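Local coordinates for protein beta-lactamase (Burkholderia cenocepacia, PDB 5E2G) that probably hydrolyses beta-lactams to substituted beta-amino acids, as a class C serine beta-lactamase would, at residues F58-V63 with Y220-T225; W269-Y274 with P307-N312; T68-S73 with R248-T253. All blocks are in the same frame, centred on the assembly; numbering follows the deposited sequence. Where two conformers were deposited one is given.

Interaction 1 (F58-V63 with Y220-T225)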
ATOM      1  N   PHE A  58       8.944  -1.976  10.097  1.00 22.57           N
ATOM      2  CA  PHE A  58       8.123  -3.095   9.661  1.00 20.89           C
ATOM      3  C   PHE A  58       8.055  -3.116   8.138  1.00 20.62           C
ATOM      4  O   PHE A  58       8.066  -2.064   7.493  1.00 20.54           O
ATOM      5  CB  PHE A  58       6.697  -2.998  10.209  1.00 19.57           C
ATOM      6  CG  PHE A  58       6.611  -2.984  11.707  1.00 21.34           C
ATOM      7  CD1 PHE A  58       6.836  -1.816  12.420  1.00 20.48           C
ATOM      8  CD2 PHE A  58       6.267  -4.129  12.404  1.00 24.59           C
ATOM      9  CE1 PHE A  58       6.749  -1.798  13.795  1.00 21.03           C
ATOM     10  CE2 PHE A  58       6.171  -4.111  13.785  1.00 24.30           C
ATOM     11  CZ  PHE A  58       6.419  -2.942  14.479  1.00 23.31           C
ATOM     12  N   GLU A  59       7.982  -4.318   7.563  1.00 20.46           N
ATOM     13  CA  GLU A  59       7.680  -4.466   6.144  1.00 16.10           C
ATOM     14  C   GLU A  59       6.174  -4.334   5.940  1.00 15.50           C
ATOM     15  O   GLU A  59       5.391  -5.030   6.593  1.00 16.80           O
ATOM     16  CB  GLU A  59       8.152  -5.821   5.617  1.00 19.51           C
ATOM     17  CG  GLU A  59       9.533  -6.223   6.078  1.00 21.08           C
ATOM     18  CD  GLU A  59       9.871  -7.672   5.767  1.00 22.52           C
ATOM     19  OE1 GLU A  59       8.996  -8.407   5.261  1.00 21.10           O
ATOM     20  OE2 GLU A  59      11.020  -8.075   6.043  1.00 25.39           O
ATOM     21  N   ILE A  60       5.763  -3.449   5.032  1.00 19.42           N
ATOM     22  CA  ILE A  60       4.343  -3.185   4.827  1.00 19.01           C
ATOM     23  C   ILE A  60       3.797  -3.898   3.592  1.00 17.14           C
ATOM     24  O   ILE A  60       2.644  -3.674   3.215  1.00 16.29           O
ATOM     25  CB  ILE A  60       4.049  -1.672   4.779  1.00 17.11           C
ATOM     26  CG1 ILE A  60       4.763  -0.985   3.617  1.00 17.87           C
ATOM     27  CG2 ILE A  60       4.447  -1.022   6.086  1.00 15.59           C
ATOM     28  CD1 ILE A  60       4.396   0.488   3.485  1.00 16.19           C
ATOM     29  N   GLY A  61       4.583  -4.768   2.969  1.00 18.82           N
ATOM     30  CA  GLY A  61       4.061  -5.548   1.855  1.00 19.36           C
ATOM     31  C   GLY A  61       3.481  -4.668   0.759  1.00 19.90           C
ATOM     32  O   GLY A  61       4.075  -3.662   0.357  1.00 19.38           O
ATOM     33  N   SER A  62       2.287  -5.042   0.291  0.58 19.41           N
ATOM     34  CA  SER A  62       1.647  -4.376  -0.836  0.58 18.40           C
ATOM     35  C   SER A  62       1.200  -2.956  -0.531  0.58 15.32           C
ATOM     36  O   SER A  62       0.824  -2.235  -1.458  0.58 16.14           O
ATOM     37  CB  SER A  62       0.455  -5.193  -1.313  0.58 21.53           C
ATOM     38  OG  SER A  62       0.869  -6.432  -1.859  0.58 24.30           O
ATOM     39  N   VAL A  63       1.222  -2.531   0.732  1.00 14.70           N
ATOM     40  CA  VAL A  63       0.970  -1.127   1.016  1.00 14.79           C
ATOM     41  C   VAL A  63       2.064  -0.272   0.383  1.00 14.93           C
ATOM     42  O   VAL A  63       1.847   0.911   0.101  1.00 14.71           O
ATOM     43  CB  VAL A  63       0.848  -0.894   2.539  1.00 15.64           C
ATOM     44  CG1 VAL A  63       0.554   0.567   2.836  1.00 16.94           C
ATOM     45  CG2 VAL A  63      -0.247  -1.773   3.128  1.00 17.97           C
ATOM     46  N   TYR A 220       6.635  -4.208  -3.069  1.00 28.00           N
ATOM     47  CA  TYR A 220       6.580  -4.524  -1.639  1.00 27.09           C
ATOM     48  C   TYR A 220       7.861  -4.145  -0.907  1.00 24.60           C
ATOM     49  O   TYR A 220       8.129  -4.720   0.152  1.00 29.34           O
ATOM     50  CB  TYR A 220       6.301  -6.016  -1.441  1.00 32.06           C
ATOM     51  CG  TYR A 220       7.228  -6.932  -2.224  1.00 41.20           C
ATOM     52  CD1 TYR A 220       6.892  -7.358  -3.507  1.00 41.87           C
ATOM     53  CD2 TYR A 220       8.435  -7.382  -1.677  1.00 47.16           C
ATOM     54  CE1 TYR A 220       7.729  -8.199  -4.231  1.00 45.41           C
ATOM     55  CE2 TYR A 220       9.281  -8.233  -2.395  1.00 49.40           C
ATOM     56  CZ  TYR A 220       8.916  -8.636  -3.674  1.00 48.54           C
ATOM     57  OH  TYR A 220       9.732  -9.472  -4.406  1.00 50.28           O
ATOM     58  N   GLY A 221       8.655  -3.217  -1.425  1.00 22.30           N
ATOM     59  CA  GLY A 221       9.975  -2.957  -0.894  1.00 21.71           C
ATOM     60  C   GLY A 221      10.050  -2.020   0.284  1.00 21.13           C
ATOM     61  O   GLY A 221      11.154  -1.782   0.777  1.00 20.10           O
ATOM     62  N   VAL A 222       8.926  -1.489   0.767  1.00 18.37           N
ATOM     63  CA  VAL A 222       8.966  -0.451   1.792  1.00 17.33           C
ATOM     64  C   VAL A 222       9.078  -1.078   3.176  1.00 17.05           C
ATOM     65  O   VAL A 222       8.293  -1.960   3.551  1.00 17.81           O
ATOM     66  CB  VAL A 222       7.740   0.473   1.705  1.00 17.93           C
ATOM     67  CG1 VAL A 222       7.797   1.482   2.825  1.00 16.48           C
ATOM     68  CG2 VAL A 222       7.694   1.186   0.366  1.00 16.67           C
ATOM     69  N   ARG A 223      10.074  -0.621   3.928  1.00 18.03           N
ATOM     70  CA  ARG A 223      10.156  -0.774   5.369  1.00 16.76           C
ATOM     71  C   ARG A 223       9.941   0.602   5.983  1.00 20.99           C
ATOM     72  O   ARG A 223      10.443   1.598   5.455  1.00 25.48           O
ATOM     73  CB  ARG A 223      11.518  -1.334   5.779  1.00 17.31           C
ATOM     74  CG  ARG A 223      11.622  -2.859   5.802  1.00 28.15           C
ATOM     75  CD  ARG A 223      11.257  -3.540   4.485  1.00 26.27           C
ATOM     76  NE  ARG A 223      12.148  -3.206   3.380  1.00 22.90           N
ATOM     77  CZ  ARG A 223      13.210  -3.921   3.029  1.00 26.85           C
ATOM     78  NH1 ARG A 223      13.535  -5.013   3.701  1.00 30.06           N
ATOM     79  NH2 ARG A 223      13.954  -3.539   2.002  1.00 28.22           N
ATOM     80  N   THR A 224       9.181   0.678   7.072  1.00 21.72           N
ATOM     81  CA  THR A 224       8.836   1.988   7.619  1.00 21.43           C
ATOM     82  C   THR A 224       8.376   1.840   9.063  1.00 20.64           C
ATOM     83  O   THR A 224       8.210   0.730   9.575  1.00 21.10           O
ATOM     84  CB  THR A 224       7.763   2.683   6.759  1.00 25.92           C
ATOM     85  OG1 THR A 224       7.491   3.995   7.273  1.00 25.88           O
ATOM     86  CG2 THR A 224       6.477   1.873   6.738  1.00 28.45           C
ATOM     87  N   THR A 225       8.192   2.984   9.719  1.00 19.86           N
ATOM     88  CA  THR A 225       7.668   3.060  11.074  1.00 20.84           C
ATOM     89  C   THR A 225       6.185   3.403  11.049  1.00 21.00           C
ATOM     90  O   THR A 225       5.644   3.857  10.037  1.00 17.54           O
ATOM     91  CB  THR A 225       8.400   4.117  11.905  1.00 20.49           C
ATOM     92  OG1 THR A 225       8.113   5.413  11.373  1.00 19.10           O
ATOM     93  CG2 THR A 225       9.885   3.885  11.877  1.00 21.81           C
TER
HETATM   94  O   HOH W   1       7.576  -4.383   2.716  1.00 19.76           O
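A two-stranded antiparallel ribbon, strand 58-59 with strand 223-224, precedes helix 64-77 in the chain. Phe58 and Thr224 form its hydrogen-bonded pair: Phe58 N gives a nearly straight bond to Thr224 O (2.9 Å, 172° at the hydrogen), and Thr224 N returns one to Phe58 O at 3.0 Å. Beyond the non-hydrogen-bonded pair Glu59-Arg223, Ile60 N reaches Val222 O at 3.3 Å, almost end-on to the carbonyl. Water 1 then takes over from direct pairing, accepting from Gly61 N and donating to both Tyr220 O and Val222 O.

On one face the stems of Glu59 and Arg223 run side by side, Glu59 CG lying 3.6 Å from Arg223 CD. Their charged ends stand apart but share the hydroxyl of Tyr197, which bonds to both Glu59 OE2 and Arg223 NH1. Bends at chi2 and chi3 fold the arginine back, and its NE donates to Gly221 O at 3.1 Å. Ile60 reaches across with both branches, CD1 to Val222 CG1 (3.6 Å) and CG2 to Thr224 CG2 (3.6 Å), CD1 carried there by CG1, which stands between the backbone N and the carbonyl carbon (chi1 62°). The placing of Ser62 just beyond, before helix 64-77, is consistent with its being the serine of the SxxK motif of serine beta-lactamases and penicillin-binding proteins.

Interaction 2 (W269-Y274 with P307-N312); sequences WEQYPY and PATWIN
Glu270 to Pro273 and Thr309 to Asn312 run as neighbouring antiparallel strands, 161° between their directions and 4.5 Å between axes, with Glu270-Asn312 and Tyr272-Trp310 as the hydrogen-bonded pairs. Asn312 N to Glu270 O (2.9 Å) and Trp310 N to Tyr272 O (2.8 Å) are the shorter bond of each pair. Past Pro273, Tyr274 N donates to Ala308 O at 2.9 Å, approaching from above the carbonyl plane; Ala308 itself sits midway in an inverse gamma turn.

One face carries Gln271 and Ile311, whose side chains point the same way, Gln271 CB lying against Ile311 CG1. The other branch of Ile311, CG2, which points opposite the backbone N, meets Trp269 CE3 at 3.8 Å, the two side chains crossing at about a right angle. The benzo edge of the same indole also comes up to Asn312 O, near the ring plane, 3.6 Å from CE3. On the opposite face Tyr272 slants across Trp310, with Tyr272 CD2 4.1 Å from Trp310 CD1, and helix 278-284 covers both through Leu281. Tyr274 brings CB against Ala308 O, 3.4 Å away, while its ring leads away, its edge passing near Trp310 CB.

Polar ends on this pair look outward to other parts of the fold: Glu270 OE2 forms a salt bridge with Arg146, and Trp310 NE1 bonds to Tyr323 OH. The chemistry thus implies a join held by five backbone bonds and apolar contacts, with the buried carboxylate of Glu270 probably kept ionised by its arginine.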
ATOM      1  N   TRP A 269      -5.036   2.301  -4.201  1.00 11.18           N
ATOM      2  CA  TRP A 269      -5.999   2.397  -3.108  1.00 15.82           C
ATOM      3  C   TRP A 269      -7.319   1.726  -3.480  1.00 11.96           C
ATOM      4  O   TRP A 269      -7.688   1.635  -4.650  1.00 12.01           O
ATOM      5  CB  TRP A 269      -6.283   3.851  -2.740  1.00 14.75           C
ATOM      6  CG  TRP A 269      -5.135   4.568  -2.130  1.00 14.13           C
ATOM      7  CD1 TRP A 269      -4.404   5.560  -2.700  1.00 16.73           C
ATOM      8  CD2 TRP A 269      -4.587   4.362  -0.816  1.00 14.15           C
ATOM      9  NE1 TRP A 269      -3.434   5.993  -1.825  1.00 16.34           N
ATOM     10  CE2 TRP A 269      -3.523   5.271  -0.663  1.00 11.71           C
ATOM     11  CE3 TRP A 269      -4.897   3.497   0.245  1.00 14.66           C
ATOM     12  CZ2 TRP A 269      -2.762   5.344   0.507  1.00 14.75           C
ATOM     13  CZ3 TRP A 269      -4.141   3.564   1.405  1.00 17.13           C
ATOM     14  CH2 TRP A 269      -3.083   4.484   1.527  1.00 17.60           C
ATOM     15  N   GLU A 270      -8.034   1.262  -2.465  1.00 13.57           N
ATOM     16  CA  GLU A 270      -9.343   0.647  -2.629  1.00 12.78           C
ATOM     17  C   GLU A 270     -10.309   1.343  -1.681  1.00 15.03           C
ATOM     18  O   GLU A 270      -9.931   1.701  -0.563  1.00 14.89           O
ATOM     19  CB  GLU A 270      -9.254  -0.864  -2.351  1.00 16.11           C
ATOM     20  CG  GLU A 270      -8.123  -1.542  -3.146  1.00 15.40           C
ATOM     21  CD  GLU A 270      -7.542  -2.773  -2.461  1.00 22.92           C
ATOM     22  OE1 GLU A 270      -8.002  -3.119  -1.350  1.00 30.63           O
ATOM     23  OE2 GLU A 270      -6.624  -3.398  -3.037  1.00 21.32           O
ATOM     24  N   GLN A 271     -11.546   1.572  -2.123  1.00 12.49           N
ATOM     25  CA  GLN A 271     -12.428   2.430  -1.346  1.00 12.00           C
ATOM     26  C   GLN A 271     -13.865   1.945  -1.397  1.00 15.29           C
ATOM     27  O   GLN A 271     -14.242   1.106  -2.224  1.00 14.22           O
ATOM     28  CB  GLN A 271     -12.354   3.885  -1.822  1.00 12.91           C
ATOM     29  CG  GLN A 271     -13.162   4.149  -3.048  1.00 13.64           C
ATOM     30  CD  GLN A 271     -13.050   5.571  -3.544  1.00 14.77           C
ATOM     31  OE1 GLN A 271     -13.919   6.042  -4.272  1.00 17.55           O
ATOM     32  NE2 GLN A 271     -11.993   6.260  -3.166  1.00 12.02           N
ATOM     33  N   TYR A 272     -14.661   2.488  -0.477  1.00 13.84           N
ATOM     34  CA  TYR A 272     -16.066   2.152  -0.299  1.00 13.85           C
ATOM     35  C   TYR A 272     -16.786   3.425   0.111  1.00 16.22           C
ATOM     36  O   TYR A 272     -16.178   4.291   0.751  1.00 20.83           O
ATOM     37  CB  TYR A 272     -16.253   1.057   0.768  1.00 15.75           C
ATOM     38  CG  TYR A 272     -15.382  -0.152   0.533  1.00 15.22           C
ATOM     39  CD1 TYR A 272     -15.842  -1.228  -0.212  1.00 14.70           C
ATOM     40  CD2 TYR A 272     -14.084  -0.199   1.021  1.00 15.83           C
ATOM     41  CE1 TYR A 272     -15.042  -2.323  -0.458  1.00 14.96           C
ATOM     42  CE2 TYR A 272     -13.268  -1.293   0.779  1.00 17.90           C
ATOM     43  CZ  TYR A 272     -13.753  -2.354   0.044  1.00 16.76           C
ATOM     44  OH  TYR A 272     -12.949  -3.440  -0.199  1.00 16.17           O
ATOM     45  N   PRO A 273     -18.065   3.580  -0.239  1.00 17.04           N
ATOM     46  CA  PRO A 273     -18.811   4.741   0.250  1.00 17.39           C
ATOM     47  C   PRO A 273     -18.802   4.778   1.767  1.00 18.95           C
ATOM     48  O   PRO A 273     -18.865   3.743   2.428  1.00 20.73           O
ATOM     49  CB  PRO A 273     -20.227   4.525  -0.299  1.00 17.33           C
ATOM     50  CG  PRO A 273     -20.114   3.470  -1.304  1.00 16.82           C
ATOM     51  CD  PRO A 273     -18.908   2.653  -1.012  1.00 15.08           C
ATOM     52  N   TYR A 274     -18.693   5.981   2.317  1.00 21.35           N
ATOM     53  CA  TYR A 274     -18.786   6.164   3.759  1.00 22.53           C
ATOM     54  C   TYR A 274     -20.061   6.925   4.118  1.00 25.99           C
ATOM     55  O   TYR A 274     -20.395   7.905   3.457  1.00 26.30           O
ATOM     56  CB  TYR A 274     -17.572   6.907   4.295  1.00 20.35           C
ATOM     57  CG  TYR A 274     -17.554   6.989   5.801  1.00 23.48           C
ATOM     58  CD1 TYR A 274     -17.003   5.966   6.560  1.00 22.34           C
ATOM     59  CD2 TYR A 274     -18.104   8.083   6.469  1.00 25.59           C
ATOM     60  CE1 TYR A 274     -16.986   6.029   7.936  1.00 25.03           C
ATOM     61  CE2 TYR A 274     -18.094   8.150   7.851  1.00 28.40           C
ATOM     62  CZ  TYR A 274     -17.532   7.120   8.578  1.00 28.59           C
ATOM     63  OH  TYR A 274     -17.507   7.170   9.953  1.00 33.04           O
ATOM     64  N   PRO A 307     -14.237  12.779  -0.279  1.00 19.86           N
ATOM     65  CA  PRO A 307     -13.913  12.666   1.145  1.00 19.77           C
ATOM     66  C   PRO A 307     -14.821  11.707   1.887  1.00 18.47           C
ATOM     67  O   PRO A 307     -14.394  11.123   2.891  1.00 20.14           O
ATOM     68  CB  PRO A 307     -14.070  14.103   1.649  1.00 20.97           C
ATOM     69  CG  PRO A 307     -15.072  14.692   0.738  1.00 21.81           C
ATOM     70  CD  PRO A 307     -14.773  14.106  -0.611  1.00 23.07           C
ATOM     71  N   ALA A 308     -16.058  11.518   1.420  1.00 19.46           N
ATOM     72  CA  ALA A 308     -17.014  10.659   2.109  1.00 17.78           C
ATOM     73  C   ALA A 308     -16.810   9.189   1.744  1.00 16.12           C
ATOM     74  O   ALA A 308     -17.751   8.509   1.317  1.00 16.03           O
ATOM     75  CB  ALA A 308     -18.442  11.104   1.786  1.00 19.07           C
ATOM     76  N   THR A 309     -15.588   8.683   1.914  1.00 15.72           N
ATOM     77  CA  THR A 309     -15.275   7.305   1.566  1.00 16.47           C
ATOM     78  C   THR A 309     -14.428   6.673   2.660  1.00 15.56           C
ATOM     79  O   THR A 309     -13.804   7.363   3.465  1.00 19.76           O
ATOM     80  CB  THR A 309     -14.542   7.210   0.218  1.00 14.53           C
ATOM     81  OG1 THR A 309     -13.501   8.187   0.158  1.00 17.85           O
ATOM     82  CG2 THR A 309     -15.475   7.489  -0.890  1.00 13.39           C
ATOM     83  N   TRP A 310     -14.450   5.346   2.699  1.00 13.61           N
ATOM     84  CA  TRP A 310     -13.515   4.546   3.482  1.00 17.85           C
ATOM     85  C   TRP A 310     -12.454   4.044   2.511  1.00 15.69           C
ATOM     86  O   TRP A 310     -12.749   3.234   1.631  1.00 17.23           O
ATOM     87  CB  TRP A 310     -14.227   3.386   4.173  1.00 18.06           C
ATOM     88  CG  TRP A 310     -13.302   2.404   4.899  1.00 17.77           C
ATOM     89  CD1 TRP A 310     -12.408   1.539   4.332  1.00 15.71           C
ATOM     90  CD2 TRP A 310     -13.231   2.172   6.320  1.00 17.54           C
ATOM     91  NE1 TRP A 310     -11.777   0.799   5.307  1.00 18.10           N
ATOM     92  CE2 TRP A 310     -12.262   1.173   6.533  1.00 17.77           C
ATOM     93  CE3 TRP A 310     -13.888   2.720   7.429  1.00 16.69           C
ATOM     94  CZ2 TRP A 310     -11.933   0.713   7.809  1.00 17.16           C
ATOM     95  CZ3 TRP A 310     -13.556   2.258   8.695  1.00 15.42           C
ATOM     96  CH2 TRP A 310     -12.591   1.265   8.870  1.00 17.31           C
ATOM     97  N   ILE A 311     -11.231   4.539   2.664  1.00 15.00           N
ATOM     98  CA  ILE A 311     -10.113   4.225   1.783  1.00 12.39           C
ATOM     99  C   ILE A 311      -9.153   3.347   2.564  1.00 13.90           C
ATOM    100  O   ILE A 311      -8.799   3.680   3.700  1.00 17.05           O
ATOM    101  CB  ILE A 311      -9.415   5.507   1.302  1.00 14.52           C
ATOM    102  CG1 ILE A 311     -10.420   6.448   0.634  1.00 12.44           C
ATOM    103  CG2 ILE A 311      -8.253   5.172   0.379  1.00 14.77           C
ATOM    104  CD1 ILE A 311      -9.881   7.828   0.389  1.00 15.16           C
ATOM    105  N   ASN A 312      -8.741   2.223   1.979  1.00 13.70           N
ATOM    106  CA  ASN A 312      -7.878   1.299   2.712  1.00 12.36           C
ATOM    107  C   ASN A 312      -6.937   0.548   1.774  1.00 12.21           C
ATOM    108  O   ASN A 312      -7.034   0.625   0.548  1.00 12.01           O
ATOM    109  CB  ASN A 312      -8.697   0.313   3.582  1.00 15.37           C
ATOM    110  CG  ASN A 312      -9.545  -0.670   2.775  1.00 13.86           C
ATOM    111  OD1 ASN A 312      -9.566  -0.665   1.541  1.00 13.76           O
ATOM    112  ND2 ASN A 312     -10.247  -1.532   3.488  1.00 13.04           N
TER

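Interaction 3 (T68-S73 with R248-T253)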
ATOM      1  N   THR A  68       4.209   3.925  -4.479  1.00 15.91           N
ATOM      2  CA  THR A  68       4.484   3.868  -5.910  1.00 17.66           C
ATOM      3  C   THR A  68       3.397   4.580  -6.710  1.00 16.37           C
ATOM      4  O   THR A  68       3.695   5.360  -7.620  1.00 15.35           O
ATOM      5  CB  THR A  68       4.609   2.412  -6.349  1.00 19.99           C
ATOM      6  OG1 THR A  68       5.636   1.771  -5.581  1.00 22.46           O
ATOM      7  CG2 THR A  68       4.969   2.334  -7.816  1.00 22.36           C
ATOM      8  N   ALA A  69       2.126   4.322  -6.383  1.00 15.15           N
ATOM      9  CA  ALA A  69       1.031   5.002  -7.069  1.00 13.98           C
ATOM     10  C   ALA A  69       1.127   6.513  -6.903  1.00 15.07           C
ATOM     11  O   ALA A  69       0.848   7.267  -7.840  1.00 14.42           O
ATOM     12  CB  ALA A  69      -0.310   4.495  -6.542  1.00 12.70           C
ATOM     13  N   THR A  70       1.521   6.976  -5.716  1.00 17.29           N
ATOM     14  CA  THR A  70       1.659   8.408  -5.494  1.00 11.51           C
ATOM     15  C   THR A  70       2.746   8.993  -6.381  1.00 14.58           C
ATOM     16  O   THR A  70       2.582  10.082  -6.944  1.00 16.09           O
ATOM     17  CB  THR A  70       1.963   8.675  -4.024  1.00 13.32           C
ATOM     18  OG1 THR A  70       0.912   8.125  -3.226  1.00 16.46           O
ATOM     19  CG2 THR A  70       2.064  10.171  -3.756  1.00 13.27           C
ATOM     20  N   LEU A  71       3.866   8.282  -6.513  1.00 15.30           N
ATOM     21  CA  LEU A  71       4.944   8.736  -7.385  1.00 15.78           C
ATOM     22  C   LEU A  71       4.478   8.838  -8.832  1.00 16.17           C
ATOM     23  O   LEU A  71       4.768   9.827  -9.520  1.00 14.01           O
ATOM     24  CB  LEU A  71       6.135   7.788  -7.269  1.00 12.13           C
ATOM     25  CG  LEU A  71       7.371   8.240  -8.033  1.00 13.92           C
ATOM     26  CD1 LEU A  71       8.055   9.383  -7.305  1.00 12.99           C
ATOM     27  CD2 LEU A  71       8.309   7.067  -8.250  1.00 18.03           C
ATOM     28  N   ALA A  72       3.752   7.818  -9.310  1.00 15.66           N
ATOM     29  CA  ALA A  72       3.243   7.830 -10.677  1.00 14.16           C
ATOM     30  C   ALA A  72       2.246   8.955 -10.869  1.00 15.15           C
ATOM     31  O   ALA A  72       2.221   9.604 -11.920  1.00 17.88           O
ATOM     32  CB  ALA A  72       2.603   6.485 -11.015  1.00 13.58           C
ATOM     33  N   SER A  73       1.417   9.197  -9.856  1.00 14.40           N
ATOM     34  CA  SER A  73       0.477  10.307  -9.883  1.00 13.77           C
ATOM     35  C   SER A  73       1.215  11.638  -9.943  1.00 17.57           C
ATOM     36  O   SER A  73       0.790  12.567 -10.641  1.00 18.82           O
ATOM     37  CB  SER A  73      -0.426  10.222  -8.652  1.00 11.87           C
ATOM     38  OG  SER A  73      -1.476  11.158  -8.700  1.00 15.35           O
ATOM     39  N   ARG A 248      -1.928  17.623  -4.889  1.00 17.40           N
ATOM     40  CA  ARG A 248      -2.825  17.210  -5.967  1.00 18.30           C
ATOM     41  C   ARG A 248      -2.561  15.767  -6.375  1.00 18.13           C
ATOM     42  O   ARG A 248      -3.502  14.978  -6.539  1.00 17.14           O
ATOM     43  CB  ARG A 248      -2.669  18.131  -7.175  1.00 21.62           C
ATOM     44  CG  ARG A 248      -2.999  19.587  -6.886  1.00 33.31           C
ATOM     45  CD  ARG A 248      -3.105  20.424  -8.160  1.00 42.43           C
ATOM     46  NE  ARG A 248      -1.835  20.538  -8.882  1.00 47.57           N
ATOM     47  CZ  ARG A 248      -0.979  21.550  -8.748  1.00 47.73           C
ATOM     48  NH1 ARG A 248      -1.253  22.546  -7.915  1.00 45.76           N
ATOM     49  NH2 ARG A 248       0.152  21.565  -9.448  1.00 48.58           N
ATOM     50  N   ALA A 249      -1.282  15.402  -6.529  1.00 17.64           N
ATOM     51  CA  ALA A 249      -0.935  14.036  -6.904  1.00 17.03           C
ATOM     52  C   ALA A 249      -1.501  13.037  -5.911  1.00 17.90           C
ATOM     53  O   ALA A 249      -2.053  12.004  -6.306  1.00 19.53           O
ATOM     54  CB  ALA A 249       0.580  13.883  -7.001  1.00 15.68           C
ATOM     55  N   ILE A 250      -1.390  13.336  -4.616  1.00 17.58           N
ATOM     56  CA  ILE A 250      -1.873  12.416  -3.592  1.00 14.73           C
ATOM     57  C   ILE A 250      -3.384  12.266  -3.678  1.00 13.95           C
ATOM     58  O   ILE A 250      -3.918  11.152  -3.626  1.00 16.81           O
ATOM     59  CB  ILE A 250      -1.434  12.887  -2.197  1.00 14.60           C
ATOM     60  CG1 ILE A 250       0.059  12.642  -1.998  1.00 14.31           C
ATOM     61  CG2 ILE A 250      -2.228  12.169  -1.123  1.00 17.04           C
ATOM     62  CD1 ILE A 250       0.607  13.280  -0.744  1.00 14.88           C
ATOM     63  N   GLU A 251      -4.101  13.384  -3.804  1.00 15.06           N
ATOM     64  CA  GLU A 251      -5.557  13.289  -3.847  1.00 19.48           C
ATOM     65  C   GLU A 251      -6.016  12.501  -5.069  1.00 16.96           C
ATOM     66  O   GLU A 251      -6.963  11.711  -4.988  1.00 17.31           O
ATOM     67  CB  GLU A 251      -6.197  14.678  -3.828  1.00 20.61           C
ATOM     68  CG  GLU A 251      -7.689  14.607  -3.533  1.00 27.48           C
ATOM     69  CD  GLU A 251      -8.381  15.963  -3.498  1.00 37.76           C
ATOM     70  OE1 GLU A 251      -7.749  16.973  -3.881  1.00 46.61           O
ATOM     71  OE2 GLU A 251      -9.561  16.016  -3.088  1.00 36.00           O
ATOM     72  N   ARG A 252      -5.321  12.662  -6.197  1.00 13.94           N
ATOM     73  CA  ARG A 252      -5.719  12.009  -7.434  1.00 12.75           C
ATOM     74  C   ARG A 252      -5.555  10.494  -7.388  1.00 15.71           C
ATOM     75  O   ARG A 252      -6.192   9.800  -8.183  1.00 15.88           O
ATOM     76  CB  ARG A 252      -4.924  12.601  -8.590  1.00 20.18           C
ATOM     77  CG  ARG A 252      -5.722  12.772  -9.851  1.00 29.30           C
ATOM     78  CD  ARG A 252      -5.057  13.766 -10.779  1.00 33.89           C
ATOM     79  NE  ARG A 252      -5.416  13.510 -12.165  1.00 36.41           N
ATOM     80  CZ  ARG A 252      -6.423  14.102 -12.794  1.00 49.40           C
ATOM     81  NH1 ARG A 252      -6.674  13.796 -14.059  1.00 58.81           N
ATOM     82  NH2 ARG A 252      -7.179  14.996 -12.162  1.00 49.58           N
ATOM     83  N   THR A 253      -4.737   9.951  -6.476  1.00 15.70           N
ATOM     84  CA  THR A 253      -4.723   8.499  -6.297  1.00 12.07           C
ATOM     85  C   THR A 253      -6.022   7.970  -5.687  1.00 12.71           C
ATOM     86  O   THR A 253      -6.180   6.747  -5.571  1.00 13.33           O
ATOM     87  CB  THR A 253      -3.558   8.051  -5.410  1.00 11.70           C
ATOM     88  OG1 THR A 253      -3.848   8.395  -4.052  1.00 13.27           O
ATOM     89  CG2 THR A 253      -2.243   8.700  -5.842  1.00 14.48           C
TER
HETATM   90  O   HOH W   2      -1.485   8.243  -1.828  1.00 20.07           O
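Ser73, on helix 64-77, meets segment 248-253 from CB to OG. Its CB rests against the methyl of Thr253, CG2 being 3.7 Å away, and also lies close to the carbonyl oxygen of Ala249. Beyond CB, the hydroxyl extends opposite the backbone N (chi1 -172°), which carries OG onto Ala249 O in a short hydrogen bond of 2.6 Å. The serine donates here, and it comes in from the side of the carbonyl, with a C=O...donor angle of 118°. The same OG is flanked by Ala249 CB at 3.8 Å and Arg252 CB at 3.7 Å. Ala249 O also takes a weak bond from Thr253 N, giving it two donors.

One turn earlier, Thr70 divides its two branches. CG2 packs obliquely on Ile250 CG1 at 3.6 Å, while OG1 bonds to Thr66 O within its own helix and accepts from water 2. That water donates to Thr253 OG1 as well, linking the two threonines. Thr253 OG1 donates to Ile250 O (2.8 Å), in the carbonyl plane. Ile250 O is gripped by both OG1 and N of Thr253; with OG1 turned to it, CG2 faces Thr70 and Ser73.

The two segments cross at 122° with their axes 8.3 Å apart, small residues Ala69, Ser73 and Ala249 facing the interface. Around it, Leu176 and Ile180 of helix 168-180 pack on Thr70 and Ile250 respectively, Thr160 of helix 150-164 lies against Leu71 and Ala72 on another side of helix 64-77, and Trp269, just before strand 270-273, touches Thr253.

Overall arrangement
From the N terminus, strand 58-59 runs into helix 64-77, bringing the first halves of interactions 1 and 3 together. Interaction 1 closes a loop of 156 residues, with more helix than strand, when the chain returns at 220-225. Interaction 3 closes next, at 248-253; its loop overlaps that of interaction 1, so the two cross. Interaction 2 follows in series, joining two strands of the large antiparallel sheet across only 32 residues. Interactions 2 and 3 touch where Trp269 CD1 lies 3.2 Å from Thr253 OG1, while interaction 1 stays about 6 Å from each at the nearest atoms. Together they tie the small ribbon, the crossed helices and the large sheet.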